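Long-range contacts in A-adding tRNA nucleotidyltransferase (Aquifex aeolicus, PDB 4WBY), which adds the terminal adenosine to tRNAs ending in CC, using ATP and magnesium, to complete the 3' CCA end: residues W272-L276 with M294-V300; I279-Y284 with Y304-F309. All blocks are in the same frame, centred on the assembly; numbering follows the deposited sequence.

Contact 1 (W272-L276 with M294-V300); sequences WLYLL and MSAPSWV
Trp272 on helix 271-278 lies against the loop 294-297 and the start of helix 298-309 in a buried, largely apolar contact within the all-helical part of the chain. One face of its indole is paved by CH-pi contacts, the two most squarely placed being Pro297 CD, 3.9 Å from the centroid of the six-membered ring of Trp272, and Val300 CG2, equally far from that of the five-membered ring. Ala296 CB touches Trp272 CZ3 at 3.6 Å, and Met294 O lies at the indole edge. The loop follows the indole through a change of direction: Ser295, with positive phi, closes helix 284-293 in a Schellman motif, and two residues later Pro297 takes the N-cap position of the next helix. The Val300 methyls divide their work, CG2 wedged between the two tryptophans and centred over the face of Trp299, CG1 resting on Leu276 CD2 at 3.9 Å. The indoles of Trp272 and Trp299 meet obliquely, planes at 85°, while Leu273 CD2 abuts the edge of Trp299. Replacing Trp272 with an alanine would probably open a gap and leave Pro297 CD and Val300 CG2 without the aromatic face they rest on. Met294, bent at chi2 and chi3 (-78° and -74°), brings CE tip to tip with Leu275 CD2 at 4.0 Å; Met294 also touches Ile210 and Leu214 of helix 203-214.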
# COMPACT_ATOMS: atom_id res chain seq x y z
N TRP A 272 -7.11 4.34 -4.64
CA TRP A 272 -7.33 4.50 -6.07
C TRP A 272 -8.04 5.82 -6.39
O TRP A 272 -7.83 6.38 -7.47
CB TRP A 272 -8.15 3.34 -6.63
CG TRP A 272 -7.43 2.04 -6.63
CD1 TRP A 272 -7.60 1.01 -5.76
CD2 TRP A 272 -6.40 1.64 -7.54
NE1 TRP A 272 -6.75 -0.02 -6.08
CE2 TRP A 272 -6.00 0.34 -7.17
CE3 TRP A 272 -5.78 2.24 -8.64
CZ2 TRP A 272 -5.00 -0.37 -7.85
CZ3 TRP A 272 -4.79 1.54 -9.32
CH2 TRP A 272 -4.42 0.24 -8.93
N LEU A 273 -8.85 6.32 -5.47
CA LEU A 273 -9.52 7.61 -5.68
C LEU A 273 -8.52 8.76 -5.74
O LEU A 273 -8.69 9.69 -6.53
CB LEU A 273 -10.53 7.88 -4.57
CG LEU A 273 -11.70 6.90 -4.44
CD1 LEU A 273 -12.65 7.38 -3.34
CD2 LEU A 273 -12.42 6.77 -5.75
N TYR A 274 -7.50 8.73 -4.90
CA TYR A 274 -6.45 9.72 -4.97
C TYR A 274 -5.77 9.66 -6.32
O TYR A 274 -5.48 10.68 -6.93
CB TYR A 274 -5.41 9.51 -3.87
CG TYR A 274 -5.89 9.83 -2.47
CD1 TYR A 274 -5.83 11.13 -1.97
CD2 TYR A 274 -6.38 8.83 -1.65
CE1 TYR A 274 -6.26 11.42 -0.69
CE2 TYR A 274 -6.81 9.11 -0.37
CZ TYR A 274 -6.74 10.40 0.11
OH TYR A 274 -7.17 10.67 1.38
N LEU A 275 -5.51 8.44 -6.78
CA LEU A 275 -4.86 8.25 -8.07
C LEU A 275 -5.71 8.82 -9.21
O LEU A 275 -5.19 9.48 -10.11
CB LEU A 275 -4.58 6.77 -8.31
CG LEU A 275 -3.64 6.50 -9.47
CD1 LEU A 275 -2.22 6.91 -9.10
CD2 LEU A 275 -3.70 5.03 -9.84
N LEU A 276 -7.02 8.57 -9.16
CA LEU A 276 -7.92 9.12 -10.18
C LEU A 276 -7.89 10.64 -10.21
O LEU A 276 -7.87 11.24 -11.29
CB LEU A 276 -9.36 8.65 -9.94
CG LEU A 276 -9.60 7.16 -10.15
CD1 LEU A 276 -11.07 6.82 -9.95
CD2 LEU A 276 -9.14 6.72 -11.54
N MET A 294 -1.34 -0.29 -14.28
CA MET A 294 -1.44 -0.46 -12.83
C MET A 294 -2.29 -1.68 -12.44
O MET A 294 -2.44 -1.96 -11.25
CB MET A 294 -2.05 0.80 -12.20
CG MET A 294 -1.14 2.03 -12.23
SD MET A 294 0.15 1.97 -10.97
CE MET A 294 -0.84 2.32 -9.52
N SER A 295 -2.84 -2.38 -13.43
CA SER A 295 -3.80 -3.47 -13.17
C SER A 295 -4.91 -3.00 -12.23
O SER A 295 -5.31 -3.73 -11.31
CB SER A 295 -3.10 -4.70 -12.59
OG SER A 295 -2.15 -5.24 -13.50
N ALA A 296 -5.40 -1.79 -12.46
CA ALA A 296 -6.46 -1.25 -11.61
C ALA A 296 -7.71 -2.12 -11.64
O ALA A 296 -8.04 -2.69 -12.68
CB ALA A 296 -6.79 0.18 -12.02
N PRO A 297 -8.41 -2.22 -10.50
CA PRO A 297 -9.69 -2.93 -10.47
C PRO A 297 -10.68 -2.38 -11.49
O PRO A 297 -10.61 -1.20 -11.87
CB PRO A 297 -10.20 -2.68 -9.05
CG PRO A 297 -8.96 -2.46 -8.24
CD PRO A 297 -7.98 -1.78 -9.16
N SER A 298 -11.61 -3.23 -11.91
CA SER A 298 -12.67 -2.83 -12.82
C SER A 298 -13.38 -1.57 -12.34
O SER A 298 -13.62 -0.67 -13.14
CB SER A 298 -13.67 -3.97 -12.97
OG SER A 298 -14.87 -3.48 -13.54
N TRP A 299 -13.72 -1.49 -11.06
CA TRP A 299 -14.49 -0.34 -10.60
C TRP A 299 -13.69 0.95 -10.77
O TRP A 299 -14.26 1.99 -11.07
CB TRP A 299 -14.96 -0.50 -9.15
CG TRP A 299 -13.89 -0.50 -8.06
CD1 TRP A 299 -13.34 -1.61 -7.46
CD2 TRP A 299 -13.30 0.63 -7.40
NE1 TRP A 299 -12.44 -1.23 -6.49
CE2 TRP A 299 -12.40 0.14 -6.44
CE3 TRP A 299 -13.44 2.02 -7.55
CZ2 TRP A 299 -11.64 0.98 -5.62
CZ3 TRP A 299 -12.68 2.85 -6.73
CH2 TRP A 299 -11.80 2.33 -5.79
N VAL A 300 -12.37 0.87 -10.62
CA VAL A 300 -11.52 2.03 -10.80
C VAL A 300 -11.48 2.46 -12.26
O VAL A 300 -11.61 3.65 -12.59
CB VAL A 300 -10.08 1.76 -10.31
CG1 VAL A 300 -9.18 2.96 -10.57
CG2 VAL A 300 -10.09 1.38 -8.83

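Contact 2 (I279-Y284 with Y304-F309); sequences ISNLDY and YKFMKF
Tyr284 and Lys308 carry the contact between the segment 279-284, made of the loop after helix 271-278 and the first residue of helix 284-293, and the last turns of helix 298-309. The Tyr284 ring is a knob in a hole formed by Tyr304, Lys305, Lys308 and Phe309. With CG anti to the backbone N (chi1 166°), it extends across the helix surface and receives the edge of Phe309 on one face in a T-shaped pair, with Phe309 CE1 over the centre of the Tyr284 ring, 3.6 Å from Tyr284 CE2. The Tyr304 ring completes this aromatic cluster, meeting Tyr284 rim to rim, the two planes nearly parallel, with Tyr284 CD1 3.6 Å from Tyr304 CE2. Lys305, fully extended, runs its methylenes past the Tyr284 hydroxyl.

Bends at chi2 and chi3 (-56° and -72°) fold the Lys308 chain back, with CG over the rim of the Tyr304 ring, and deliver the ammonium to the type I beta turn from Ile279 to Leu282. There NZ donates to Leu282 O at 3.1 Å, almost in line with the carbonyl bond, and to Ser280 O at 3.0 Å, approaching from above that carbonyl's plane. A water completes the site: it accepts from Lys308 NZ and from Tyr304 OH, and donates to Ile279 O and, in a short bond, to Leu282 O. Nearby, Met307 CE rests on Ser280 CB, 3.6 Å away, while Ser280 OG bonds back to Ile277 O; Ile279 CD1 packs on Tyr304 CE1.

The lysine charge is thus met by two carbonyls and a water; Asp283 OD1 lies 6.7 Å from Lys308 NZ, and Asp283 makes its salt bridge with Arg286. Gripping two carbonyls at once, the ammonium is likely to fix their orientation in the turn.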
# COMPACT_ATOMS: atom_id res chain seq x y z
N ILE A 279 -4.55 11.87 -11.85
CA ILE A 279 -4.40 11.73 -13.29
C ILE A 279 -5.58 12.34 -14.04
O ILE A 279 -5.74 12.12 -15.24
CB ILE A 279 -4.24 10.25 -13.70
CG1 ILE A 279 -5.51 9.45 -13.37
CG2 ILE A 279 -3.00 9.65 -13.03
CD1 ILE A 279 -5.55 8.07 -13.98
N SER A 280 -6.37 13.14 -13.34
CA SER A 280 -7.62 13.66 -13.89
C SER A 280 -7.41 14.70 -14.99
O SER A 280 -8.36 15.04 -15.68
CB SER A 280 -8.48 14.25 -12.77
OG SER A 280 -7.87 15.38 -12.19
N ASN A 281 -6.19 15.19 -15.18
CA ASN A 281 -5.96 16.14 -16.26
C ASN A 281 -5.26 15.52 -17.47
O ASN A 281 -5.06 16.19 -18.49
CB ASN A 281 -5.15 17.34 -15.76
CG ASN A 281 -5.99 18.27 -14.91
OD1 ASN A 281 -7.18 18.44 -15.15
ND2 ASN A 281 -5.36 18.88 -13.92
N LEU A 282 -4.89 14.25 -17.36
CA LEU A 282 -4.39 13.50 -18.51
C LEU A 282 -5.49 13.30 -19.55
O LEU A 282 -6.67 13.24 -19.20
CB LEU A 282 -3.88 12.12 -18.09
CG LEU A 282 -2.65 11.97 -17.20
CD1 LEU A 282 -2.36 10.49 -17.05
CD2 LEU A 282 -1.45 12.70 -17.78
N ASP A 283 -5.09 13.18 -20.81
CA ASP A 283 -5.99 12.74 -21.87
C ASP A 283 -6.52 11.36 -21.51
O ASP A 283 -5.82 10.57 -20.86
CB ASP A 283 -5.28 12.70 -23.22
CG ASP A 283 -4.87 14.07 -23.71
OD1 ASP A 283 -5.66 15.03 -23.53
OD2 ASP A 283 -3.76 14.20 -24.26
N TYR A 284 -7.74 11.07 -21.92
CA TYR A 284 -8.40 9.83 -21.53
C TYR A 284 -7.60 8.58 -21.91
O TYR A 284 -7.47 7.66 -21.10
CB TYR A 284 -9.80 9.76 -22.15
CG TYR A 284 -10.43 8.39 -22.10
CD1 TYR A 284 -10.80 7.82 -20.88
CD2 TYR A 284 -10.66 7.67 -23.26
CE1 TYR A 284 -11.38 6.57 -20.84
CE2 TYR A 284 -11.24 6.42 -23.23
CZ TYR A 284 -11.60 5.87 -22.02
OH TYR A 284 -12.18 4.62 -21.99
N TYR A 304 -12.99 5.87 -13.75
CA TYR A 304 -12.21 6.80 -14.56
C TYR A 304 -12.89 7.15 -15.89
O TYR A 304 -12.96 8.32 -16.26
CB TYR A 304 -10.81 6.25 -14.82
CG TYR A 304 -9.97 7.18 -15.66
CD1 TYR A 304 -9.45 8.36 -15.13
CD2 TYR A 304 -9.73 6.90 -17.00
CE1 TYR A 304 -8.70 9.23 -15.91
CE2 TYR A 304 -8.99 7.76 -17.78
CZ TYR A 304 -8.47 8.91 -17.24
OH TYR A 304 -7.75 9.76 -18.05
N LYS A 305 -13.40 6.15 -16.60
CA LYS A 305 -14.09 6.40 -17.86
C LYS A 305 -15.29 7.30 -17.60
O LYS A 305 -15.55 8.25 -18.36
CB LYS A 305 -14.51 5.08 -18.51
CG LYS A 305 -15.19 5.24 -19.88
CD LYS A 305 -15.54 3.86 -20.44
CE LYS A 305 -16.06 3.93 -21.86
NZ LYS A 305 -16.36 2.56 -22.36
N PHE A 306 -16.00 7.03 -16.52
CA PHE A 306 -17.17 7.81 -16.14
C PHE A 306 -16.77 9.25 -15.82
O PHE A 306 -17.44 10.20 -16.25
CB PHE A 306 -17.88 7.18 -14.93
CG PHE A 306 -19.25 7.74 -14.68
CD1 PHE A 306 -19.41 8.88 -13.90
CD2 PHE A 306 -20.37 7.15 -15.24
CE1 PHE A 306 -20.68 9.41 -13.68
CE2 PHE A 306 -21.64 7.66 -15.01
CZ PHE A 306 -21.80 8.80 -14.23
N MET A 307 -15.69 9.41 -15.07
CA MET A 307 -15.14 10.71 -14.72
C MET A 307 -14.89 11.52 -15.98
O MET A 307 -15.23 12.71 -16.05
CB MET A 307 -13.85 10.54 -13.88
CG MET A 307 -13.38 11.82 -13.20
SD MET A 307 -11.91 11.63 -12.17
CE MET A 307 -10.65 11.41 -13.42
N LYS A 308 -14.31 10.89 -17.00
CA LYS A 308 -13.92 11.63 -18.20
C LYS A 308 -15.11 11.95 -19.11
O LYS A 308 -15.23 13.07 -19.60
CB LYS A 308 -12.84 10.87 -18.98
CG LYS A 308 -11.57 10.61 -18.18
CD LYS A 308 -10.96 11.88 -17.63
CE LYS A 308 -10.32 12.70 -18.74
NZ LYS A 308 -9.55 13.85 -18.20
N PHE A 309 -15.99 10.97 -19.34
CA PHE A 309 -17.07 11.11 -20.32
C PHE A 309 -18.40 11.62 -19.77
O PHE A 309 -19.10 12.40 -20.44
CB PHE A 309 -17.32 9.77 -21.00
CG PHE A 309 -16.32 9.43 -22.04
CD1 PHE A 309 -15.13 8.80 -21.70
CD2 PHE A 309 -16.56 9.72 -23.38
CE1 PHE A 309 -14.19 8.48 -22.67
CE2 PHE A 309 -15.64 9.42 -24.35
CZ PHE A 309 -14.45 8.79 -24.00
O HOH W 1 -7.55 12.15 -17.15

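Contacts 1 and 2 lie along the same pair of neighbours: helix 271-278 and the turn that follows it supply one side, and helix 298-309 with its preceding loop the other, while helix 284-293 bridges them in sequence. Their centres are 12 Å apart, and they meet where Leu276 CD2 packs on Tyr304 CB at 3.7 Å and Leu276 O lies 3.5 Å from Met307 CE. Contact 1 is largely apolar packing, whereas contact 2 adds lysine, carbonyl and water bonding to an aromatic cluster. Contact 1 is the nearer to the ATP site: the side chain of Met294 is about 9 Å from that of Leu168 and about 11 Å from that of Arg205. Contact 2 lies away from the known binding sites.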